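Odorant-binding protein 1F (Rattus norvegicus, PDB 3FIQ) probably binds a wide variety of chemical odorants, as a small secreted transport protein of the lipocalin family found in the nasal epithelium. Local coordinates at residues R77-T80 with G84-Y87. Residues are numbered along the deposited sequence; the frame is centred on the assembly and turned at random.
Sequences RYTT and GRNY
Thr-80 and Asn-86 form an antiparallel hydrogen-bonded pair, with the strand axes of 78-80 and 85-87 running at 168° to each other; Thr-79 and Tyr-87 make the non-hydrogen-bonded pair next to it. Thr-80 N gives its hydrogen to Asn-86 O at 3.1 Å, and Asn-86 N returns a bond of 2.8 Å to Thr-80 O. That same carbonyl oxygen takes a second hydrogen from the side chain: Asn-86 ND2 sits 3.0 Å from Thr-80 O, above the carbonyl plane, while the oxygen lies close to the plane of the amide. With CG beside its own backbone N (chi1 -58°), Asn-86 can grip one acceptor with both its backbone and its side-chain nitrogen. ND2 also bonds to Tyr-82 O in the turn and OD1 to Asn-104 ND2, which fixes the amide's rotation and ties the turn to strand 97-105. On this buried face Thr-80 CG2 rests 4.0 Å from Asn-86 CB, and Thr-80 OG1 bonds to Val-69 O.

The other face carries Thr-79. Thr-79 CB lies over one face of the Arg-85 guanidinium, offset toward the rim, 3.6 Å from Arg-85 NH2. The arginine chain bends at chi2 (69°) to fold back over the threonine, and a salt bridge from NH1 to Asp-81 anchors its end. Thr-79 OG1 bonds to His-73 NE2, and Thr-79 CG2 meets the Tyr-87 ring at CD2, 3.7 Å away. Together the two strands form a tight beta hairpin, one of the up-and-down antiparallel strand pairs from which the lipocalin barrel is built.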
# COMPACT_ATOMS: atom_id res chain seq x y z
N ARG A 77 9.91 4.18 -9.50
CA ARG A 77 9.00 4.72 -8.55
C ARG A 77 7.76 5.29 -9.28
O ARG A 77 7.82 5.77 -10.40
CB ARG A 77 9.62 5.78 -7.70
CG ARG A 77 10.40 5.33 -6.53
CD ARG A 77 11.45 4.33 -6.91
NE ARG A 77 12.19 4.10 -5.68
CZ ARG A 77 13.18 3.22 -5.55
NH1 ARG A 77 13.57 2.53 -6.58
NH2 ARG A 77 13.80 3.11 -4.38
N TYR A 78 6.63 5.17 -8.62
CA TYR A 78 5.45 5.98 -8.96
C TYR A 78 5.36 7.15 -7.97
O TYR A 78 5.63 6.99 -6.78
CB TYR A 78 4.21 5.09 -8.74
CG TYR A 78 4.08 4.03 -9.75
CD1 TYR A 78 4.67 2.79 -9.60
CD2 TYR A 78 3.31 4.25 -10.89
CE1 TYR A 78 4.57 1.84 -10.61
CE2 TYR A 78 3.16 3.28 -11.88
CZ TYR A 78 3.83 2.10 -11.74
OH TYR A 78 3.71 1.11 -12.71
N THR A 79 4.94 8.31 -8.45
CA THR A 79 4.61 9.42 -7.59
C THR A 79 3.10 9.68 -7.62
O THR A 79 2.44 9.55 -8.63
CB THR A 79 5.37 10.75 -8.00
OG1 THR A 79 5.12 11.00 -9.35
CG2 THR A 79 6.83 10.62 -7.71
N THR A 80 2.61 10.13 -6.48
CA THR A 80 1.27 10.68 -6.38
C THR A 80 1.17 11.55 -5.14
O THR A 80 1.79 11.35 -4.11
CB THR A 80 0.16 9.56 -6.35
OG1 THR A 80 -1.12 10.20 -6.54
CG2 THR A 80 0.22 8.75 -5.09
N GLY A 84 0.07 14.74 1.27
CA GLY A 84 1.42 15.07 0.95
C GLY A 84 1.86 14.39 -0.31
O GLY A 84 1.04 14.24 -1.22
N ARG A 85 3.15 14.10 -0.39
CA ARG A 85 3.74 13.56 -1.63
C ARG A 85 4.15 12.10 -1.36
O ARG A 85 4.73 11.82 -0.30
CB ARG A 85 4.97 14.39 -2.05
CG ARG A 85 5.62 13.94 -3.40
CD ARG A 85 4.70 14.26 -4.51
NE ARG A 85 5.32 14.25 -5.82
CZ ARG A 85 4.67 14.38 -6.96
NH1 ARG A 85 3.35 14.48 -6.97
NH2 ARG A 85 5.34 14.32 -8.12
N ASN A 86 3.92 11.18 -2.32
CA ASN A 86 4.24 9.77 -2.16
C ASN A 86 5.13 9.33 -3.30
O ASN A 86 4.90 9.68 -4.45
CB ASN A 86 2.94 8.93 -2.12
CG ASN A 86 2.05 9.39 -1.02
OD1 ASN A 86 2.17 8.94 0.12
ND2 ASN A 86 1.14 10.33 -1.35
N TYR A 87 6.04 8.46 -2.95
CA TYR A 87 6.97 7.80 -3.80
C TYR A 87 6.89 6.28 -3.49
O TYR A 87 7.34 5.83 -2.43
CB TYR A 87 8.37 8.29 -3.53
CG TYR A 87 8.55 9.76 -3.53
CD1 TYR A 87 8.38 10.49 -2.38
CD2 TYR A 87 8.96 10.41 -4.66
CE1 TYR A 87 8.55 11.85 -2.37
CE2 TYR A 87 9.12 11.80 -4.70
CZ TYR A 87 8.92 12.51 -3.53
OH TYR A 87 9.09 13.84 -3.49